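PDB 5JT8: Blo t 1 allergen from Blomia tropicalis, which probably acts as a papain-like cysteine protease, made as a precursor with an inhibitory propeptide, and is an allergen of the mite. Local coordinates for residues F117-R120 with Q121-R124; E147-Y150 with S151-Q155; V240-T243 with I244-H247. All blocks are in the same frame, centred on the assembly; numbering follows the deposited sequence.

Contact 1 (F117-R120 with Q121-R124)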
loop_
_atom_site.group_PDB
_atom_site.type_symbol
_atom_site.label_atom_id
_atom_site.label_comp_id
_atom_site.label_asym_id
_atom_site.label_seq_id
_atom_site.Cartn_x
_atom_site.Cartn_y
_atom_site.Cartn_z
ATOM N N PHE A 117 17.550 -8.699 -3.227
ATOM C CA PHE A 117 17.745 -7.283 -2.978
ATOM C C PHE A 117 16.654 -6.851 -1.997
ATOM O O PHE A 117 15.482 -7.103 -2.223
ATOM C CB PHE A 117 17.683 -6.486 -4.288
ATOM C CG PHE A 117 18.120 -5.051 -4.155
ATOM C CD1 PHE A 117 17.243 -4.079 -3.693
ATOM C CD2 PHE A 117 19.410 -4.670 -4.501
ATOM C CE1 PHE A 117 17.647 -2.753 -3.572
ATOM C CE2 PHE A 117 19.820 -3.350 -4.381
ATOM C CZ PHE A 117 18.936 -2.390 -3.919
ATOM N N ASP A 118 17.049 -6.219 -0.902
ATOM C CA ASP A 118 16.110 -5.858 0.153
ATOM C C ASP A 118 16.504 -4.492 0.727
ATOM O O ASP A 118 17.473 -4.396 1.472
ATOM C CB ASP A 118 16.109 -6.947 1.246
ATOM C CG ASP A 118 14.977 -6.789 2.256
ATOM O OD1 ASP A 118 14.333 -5.725 2.284
ATOM O OD2 ASP A 118 14.732 -7.737 3.024
ATOM N N TRP A 119 15.771 -3.435 0.379
ATOM C CA TRP A 119 16.086 -2.115 0.927
ATOM C C TRP A 119 16.037 -2.086 2.464
ATOM O O TRP A 119 16.713 -1.263 3.084
ATOM C CB TRP A 119 15.151 -1.045 0.359
ATOM C CG TRP A 119 15.587 -0.533 -0.963
ATOM C CD1 TRP A 119 14.928 -0.680 -2.161
ATOM C CD2 TRP A 119 16.779 0.210 -1.250
ATOM N NE1 TRP A 119 15.641 -0.073 -3.166
ATOM C CE2 TRP A 119 16.780 0.480 -2.638
ATOM C CE3 TRP A 119 17.859 0.656 -0.472
ATOM C CZ2 TRP A 119 17.803 1.190 -3.265
ATOM C CZ3 TRP A 119 18.885 1.354 -1.093
ATOM C CH2 TRP A 119 18.854 1.610 -2.484
ATOM N N ARG A 120 15.277 -2.991 3.082
ATOM C CA ARG A 120 15.254 -3.066 4.552
ATOM C C ARG A 120 16.633 -3.365 5.149
ATOM O O ARG A 120 16.890 -3.088 6.324
ATOM C CB ARG A 120 14.283 -4.140 5.038
ATOM C CG ARG A 120 12.823 -3.936 4.668
ATOM C CD ARG A 120 11.989 -5.130 5.142
ATOM N NE ARG A 120 12.415 -6.366 4.488
ATOM C CZ ARG A 120 11.830 -7.550 4.647
ATOM N NH1 ARG A 120 10.778 -7.669 5.447
ATOM N NH2 ARG A 120 12.296 -8.621 3.998
ATOM N N GLN A 121 17.512 -3.950 4.340
ATOM C CA GLN A 121 18.841 -4.311 4.808
ATOM C C GLN A 121 19.887 -3.330 4.328
ATOM O O GLN A 121 20.981 -3.287 4.873
ATOM C CB GLN A 121 19.215 -5.729 4.357
ATOM C CG GLN A 121 18.620 -6.808 5.250
ATOM C CD GLN A 121 18.738 -8.193 4.664
ATOM O OE1 GLN A 121 19.831 -8.645 4.322
ATOM N NE2 GLN A 121 17.610 -8.885 4.548
ATOM N N LYS A 122 19.558 -2.546 3.307
ATOM C CA LYS A 122 20.522 -1.600 2.751
ATOM C C LYS A 122 20.370 -0.214 3.386
ATOM O O LYS A 122 21.215 0.672 3.220
ATOM C CB LYS A 122 20.359 -1.500 1.227
ATOM C CG LYS A 122 20.219 -2.842 0.523
ATOM C CD LYS A 122 20.756 -2.786 -0.894
ATOM C CE LYS A 122 22.284 -2.757 -0.898
ATOM N NZ LYS A 122 22.856 -2.791 -2.278
ATOM N N ALA A 123 19.280 -0.038 4.116
ATOM C CA ALA A 123 18.924 1.261 4.634
ATOM C C ALA A 123 18.026 1.049 5.828
ATOM O O ALA A 123 17.399 -0.009 5.967
ATOM C CB ALA A 123 18.219 2.104 3.558
ATOM N N ARG A 124 17.983 2.038 6.708
ATOM C CA ARG A 124 17.082 1.959 7.836
ATOM C C ARG A 124 15.798 2.569 7.343
ATOM O O ARG A 124 15.693 3.779 7.263
ATOM C CB ARG A 124 17.626 2.697 9.067
ATOM C CG ARG A 124 17.874 1.781 10.268
ATOM C CD ARG A 124 18.159 2.551 11.568
ATOM N NE ARG A 124 18.817 3.834 11.330
ATOM C CZ ARG A 124 18.335 5.007 11.737
ATOM N NH1 ARG A 124 17.194 5.058 12.415
ATOM N NH2 ARG A 124 18.997 6.132 11.471
#
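A local strand-to-helix turn, in which Phe117 and Asp118 meet Gln121 and Lys122, leads the chain of this papain-type domain out of the short strand 117-118 into the single helical turn 119-122. Asp118 is the N-cap of that turn and contributes with both backbone and side chain. Gln121 N donates to Asp118 O at 2.9 Å, and Lys122 N adds a weak bond to the same oxygen. Two more weak bonds, from Lys122 N and Ala123 N, converge on Trp119 O, so the turn as a whole is weakly bonded.

The carboxylate does more than cap. Asp118 OD1 takes the capping bond from Arg120 N, 3.0 Å away, from above the carboxylate plane, and receives Arg120 NE on its syn lone pair. Arg120 NE is shared between the two oxygens, with Asp118 OD2 3.1 Å from it. Arg120 NH2 lies 2.8 Å from Asp118 OD2, completing a side-on salt bridge that stays close to the guanidinium plane. A bend in the arginine chain at chi3 (-62°) folds the guanidinium back to this position. With each oxygen gripped by two donors, N and NE on OD1, NE and NH2 on OD2, the carboxylate is fixed in rotation and would be expected to stay ionised. Arg120 is held further by a bond to Tyr314 OH and a cation-pi contact with Tyr312.

On the aromatic side, Lys122 CB rests 3.7 Å from Trp119 CE3. Further along the same lysine, CD makes a CH-pi contact over one face of Phe117, 4.0 Å from the ring centroid.

Contact 2 (E147-Y150 with S151-Q155)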
loop_
_atom_site.group_PDB
_atom_site.type_symbol
_atom_site.label_atom_id
_atom_site.label_comp_id
_atom_site.label_asym_id
_atom_site.label_seq_id
_atom_site.Cartn_x
_atom_site.Cartn_y
_atom_site.Cartn_z
ATOM N N GLU A 147 9.942 8.826 2.339
ATOM C CA GLU A 147 10.698 8.607 3.559
ATOM C C GLU A 147 11.887 7.665 3.298
ATOM O O GLU A 147 12.985 7.915 3.783
ATOM C CB GLU A 147 9.781 8.066 4.672
ATOM C CG GLU A 147 8.698 9.060 5.115
ATOM C CD GLU A 147 7.743 8.497 6.167
ATOM O OE1 GLU A 147 7.893 7.326 6.577
ATOM O OE2 GLU A 147 6.834 9.235 6.596
ATOM N N SER A 148 11.677 6.617 2.502
ATOM C CA SER A 148 12.758 5.700 2.129
ATOM C C SER A 148 13.917 6.420 1.456
ATOM O O SER A 148 15.085 6.186 1.762
ATOM C CB SER A 148 12.241 4.610 1.177
ATOM O OG SER A 148 11.280 3.824 1.831
ATOM N N LEU A 149 13.577 7.282 0.508
ATOM C CA LEU A 149 14.594 8.034 -0.218
ATOM C C LEU A 149 15.393 8.949 0.704
ATOM O O LEU A 149 16.602 9.076 0.524
ATOM C CB LEU A 149 13.952 8.840 -1.351
ATOM C CG LEU A 149 13.362 7.977 -2.463
ATOM C CD1 LEU A 149 12.731 8.827 -3.587
ATOM C CD2 LEU A 149 14.425 7.045 -3.037
ATOM N N TYR A 150 14.743 9.582 1.692
ATOM C CA TYR A 150 15.488 10.438 2.626
ATOM C C TYR A 150 16.432 9.601 3.469
ATOM O O TYR A 150 17.530 10.043 3.820
ATOM C CB TYR A 150 14.545 11.263 3.524
ATOM C CG TYR A 150 14.104 12.527 2.826
ATOM C CD1 TYR A 150 14.852 13.698 2.928
ATOM C CD2 TYR A 150 12.982 12.535 2.024
ATOM C CE1 TYR A 150 14.474 14.849 2.258
ATOM C CE2 TYR A 150 12.587 13.680 1.352
ATOM C CZ TYR A 150 13.338 14.833 1.470
ATOM O OH TYR A 150 12.949 15.974 0.800
ATOM N N SER A 151 16.025 8.381 3.783
ATOM C CA SER A 151 16.904 7.499 4.558
ATOM C C SER A 151 18.067 7.054 3.659
ATOM O O SER A 151 19.236 7.149 4.025
ATOM C CB SER A 151 16.130 6.287 5.090
ATOM O OG SER A 151 16.947 5.497 5.942
ATOM N N ILE A 152 17.723 6.601 2.460
ATOM C CA ILE A 152 18.713 6.096 1.525
ATOM C C ILE A 152 19.753 7.164 1.112
ATOM O O ILE A 152 20.957 6.921 1.171
ATOM C CB ILE A 152 18.023 5.530 0.282
ATOM C CG1 ILE A 152 17.187 4.300 0.666
ATOM C CG2 ILE A 152 19.056 5.156 -0.757
ATOM C CD1 ILE A 152 16.268 3.804 -0.452
ATOM N N GLN A 153 19.302 8.357 0.737
ATOM C CA GLN A 153 20.222 9.345 0.167
ATOM C C GLN A 153 20.776 10.327 1.195
ATOM O O GLN A 153 21.811 10.943 0.973
ATOM C CB GLN A 153 19.526 10.088 -0.984
ATOM C CG GLN A 153 19.148 9.131 -2.092
ATOM C CD GLN A 153 18.559 9.811 -3.303
ATOM O OE1 GLN A 153 17.358 10.066 -3.362
ATOM N NE2 GLN A 153 19.393 10.078 -4.290
ATOM N N LYS A 154 20.121 10.461 2.338
ATOM C CA LYS A 154 20.576 11.457 3.305
ATOM C C LYS A 154 20.738 10.878 4.703
ATOM O O LYS A 154 21.167 11.576 5.593
ATOM C CB LYS A 154 19.603 12.657 3.335
ATOM C CG LYS A 154 19.452 13.371 1.993
ATOM C CD LYS A 154 18.309 14.398 1.991
ATOM C CE LYS A 154 18.751 15.776 2.489
ATOM N NZ LYS A 154 19.875 16.342 1.680
ATOM N N GLN A 155 20.422 9.594 4.884
ATOM C CA GLN A 155 20.473 8.963 6.212
ATOM C C GLN A 155 19.680 9.805 7.199
ATOM O O GLN A 155 20.126 10.054 8.314
ATOM C CB GLN A 155 21.923 8.780 6.712
ATOM C CG GLN A 155 22.833 7.944 5.794
ATOM C CD GLN A 155 23.224 8.676 4.500
ATOM O OE1 GLN A 155 23.705 9.811 4.532
ATOM N NE2 GLN A 155 23.000 8.030 3.361
#
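From Ser151 to Lys154 each backbone N-H reaches back four residues, to the carbonyls of Glu147 to Tyr150, in alpha-helical bonds that are straightest at Ile152 N to Ser148 O (2.8 Å, 166°) and most bent at Lys154 N to Tyr150 O (136°).

Side-chain packing follows the same spacing. Ile152 has CG1 beside its own backbone N (chi1 -65°), which folds that branch over the preceding turn and brings Ile152 CG1 to 3.0 Å from Ser148 O, a tight fit. Gln153 CB lies 3.4 Å from Leu149 O. Tyr150 and Lys154 run side by side in the same direction, Lys154 CD approaching Tyr150 CD1 at 3.6 Å, while bends at chi3 and chi4 turn the amine away from the tyrosine ring.

All this belongs to the C-terminal end of helix 139-154, the long helix of the papain fold, which begins just after Cys137, modified to S-hydroxycysteine; papain-type enzymes carry their nucleophilic cysteine at the start of this helix. Gln155, the first residue past its end, leaves helical geometry with a positive phi. Glu147 pairs with Arg129 in a salt bridge through OE1, which also bonds to Thr126 OG1, and its OE2 accepts from Leu160 N; Ser148 OG bonds to Gly144 O one turn back. Tyr150 meets the ring of Tyr223 edge-to-face, and its OH bonds to His224 O.

Contact 3 (V240-T243 with I244-H247)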
loop_
_atom_site.group_PDB
_atom_site.type_symbol
_atom_site.label_atom_id
_atom_site.label_comp_id
_atom_site.label_asym_id
_atom_site.label_seq_id
_atom_site.Cartn_x
_atom_site.Cartn_y
_atom_site.Cartn_z
ATOM N N VAL A 240 10.951 -3.643 -13.213
ATOM C CA VAL A 240 10.559 -3.248 -11.867
ATOM C C VAL A 240 11.722 -3.432 -10.909
ATOM O O VAL A 240 12.042 -2.511 -10.169
ATOM C CB VAL A 240 9.333 -4.031 -11.377
ATOM C CG1 VAL A 240 9.042 -3.682 -9.932
ATOM C CG2 VAL A 240 8.129 -3.683 -12.252
ATOM N N MET A 241 12.373 -4.598 -10.948
ATOM C CA MET A 241 13.530 -4.880 -10.084
ATOM C C MET A 241 14.662 -3.894 -10.324
ATOM O O MET A 241 15.279 -3.381 -9.386
ATOM C CB MET A 241 14.072 -6.313 -10.297
ATOM C CG MET A 241 13.097 -7.433 -9.919
ATOM S SD MET A 241 13.437 -9.014 -10.767
ATOM C CE MET A 241 14.946 -9.484 -9.977
ATOM N N TYR A 242 14.965 -3.651 -11.588
ATOM C CA TYR A 242 15.966 -2.645 -11.891
ATOM C C TYR A 242 15.588 -1.232 -11.392
ATOM O O TYR A 242 16.438 -0.492 -10.871
ATOM C CB TYR A 242 16.223 -2.597 -13.385
ATOM C CG TYR A 242 17.466 -1.823 -13.643
ATOM C CD1 TYR A 242 18.710 -2.364 -13.335
ATOM C CD2 TYR A 242 17.406 -0.520 -14.114
ATOM C CE1 TYR A 242 19.866 -1.638 -13.528
ATOM C CE2 TYR A 242 18.545 0.212 -14.322
ATOM C CZ TYR A 242 19.773 -0.351 -14.036
ATOM O OH TYR A 242 20.914 0.383 -14.248
ATOM N N THR A 243 14.326 -0.852 -11.588
ATOM C CA THR A 243 13.829 0.440 -11.088
ATOM C C THR A 243 14.010 0.537 -9.577
ATOM O O THR A 243 14.475 1.551 -9.059
ATOM C CB THR A 243 12.351 0.639 -11.466
ATOM O OG1 THR A 243 12.244 0.676 -12.897
ATOM C CG2 THR A 243 11.767 1.936 -10.834
ATOM N N ILE A 244 13.687 -0.548 -8.879
ATOM C CA ILE A 244 13.838 -0.603 -7.430
ATOM C C ILE A 244 15.296 -0.457 -7.043
ATOM O O ILE A 244 15.628 0.269 -6.105
ATOM C CB ILE A 244 13.272 -1.909 -6.868
ATOM C CG1 ILE A 244 11.740 -1.872 -6.934
ATOM C CG2 ILE A 244 13.765 -2.148 -5.432
ATOM C CD1 ILE A 244 11.087 -3.242 -6.711
ATOM N N GLN A 245 16.167 -1.142 -7.777
ATOM C CA GLN A 245 17.595 -1.053 -7.524
ATOM C C GLN A 245 18.147 0.367 -7.754
ATOM O O GLN A 245 18.938 0.858 -6.943
ATOM C CB GLN A 245 18.364 -2.046 -8.399
ATOM C CG GLN A 245 19.858 -2.089 -8.067
ATOM C CD GLN A 245 20.659 -3.099 -8.898
ATOM O OE1 GLN A 245 21.511 -3.807 -8.369
ATOM N NE2 GLN A 245 20.412 -3.133 -10.195
ATOM N N GLN A 246 17.741 1.016 -8.851
ATOM C CA GLN A 246 18.311 2.314 -9.208
ATOM C C GLN A 246 17.557 3.530 -8.657
ATOM O O GLN A 246 18.146 4.612 -8.506
ATOM C CB GLN A 246 18.416 2.462 -10.731
ATOM C CG GLN A 246 19.492 1.603 -11.401
ATOM C CD GLN A 246 20.676 1.236 -10.494
ATOM O OE1 GLN A 246 20.921 0.057 -10.239
ATOM N NE2 GLN A 246 21.426 2.242 -10.031
ATOM N N HIS A 247 16.269 3.389 -8.376
ATOM C CA HIS A 247 15.524 4.560 -7.897
ATOM C C HIS A 247 14.927 4.404 -6.495
ATOM O O HIS A 247 14.295 5.330 -5.999
ATOM C CB HIS A 247 14.429 4.918 -8.908
ATOM C CG HIS A 247 14.963 5.203 -10.275
ATOM N ND1 HIS A 247 15.614 6.374 -10.585
ATOM C CD2 HIS A 247 14.984 4.451 -11.404
ATOM C CE1 HIS A 247 15.996 6.344 -11.850
ATOM N NE2 HIS A 247 15.624 5.187 -12.371
#
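Ile244 opens the second half of this helical contact by packing back on Val240: its N bonds to Val240 O, and Ile244 CD1 lies 3.8 Å from Val240 CG1. With CG1 beside its backbone N (chi1 -72°), the isoleucine also sets Ile244 CG1 3.3 Å from Val240 O.

Gln245 continues the pattern with a bond from its N to Met241 O. Its extended side chain brings NE2 within 3.7 Å of Tyr242 CD1, the amide standing almost perpendicular to the tyrosine ring. The apolar pair of Val240 and Ile244 lies on Leu285, and Met241 reaches Trp288 and Trp297, which places helix 237-247 against the sheet of the papain fold, in the domain that faces the one built around helix 139-154.

Gln246 is turned toward the preceding segment. Its N bonds to Tyr242 O at 2.8 Å. Because Gln246 CG stands beside the backbone N (chi1 -71°), it sits over one face of the tyrosine ring, 3.3 Å from Tyr242 CZ; the bend at chi2 then sets the amide beyond it, inclined 36° to that ring.

His247 closes the helix through the short bond from His247 N to Thr243 O, 2.7 Å long. The same carbonyl oxygen lies at the edge of the imidazole, near its plane, and His247 CD2 comes within 4.1 Å of Thr243 CG2. The ring of Tyr242 also stacks with Tyr110, and the imidazole of His247 with Tyr330.

In the fold
Along the chain the contacts come in the order 1, 2, 3, all within the papain-family region and on one side of the molecule. Their centres lie about 11 Å (1 to 2), 13 Å (1 to 3) and 15 Å (2 to 3) apart. Contact 1 touches both others: Arg124 O probably bonds to Ser151 OG and Trp119 packs on Ile152 of helix 139-154, while Trp119 NE1 probably donates to Ile244 O of helix 237-247, 3.0 Å away. Leu149 CD2 packs directly against His247 O. The turn at 119-122 thus joins the long helix of one papain domain to a helix lying on the sheet of the other.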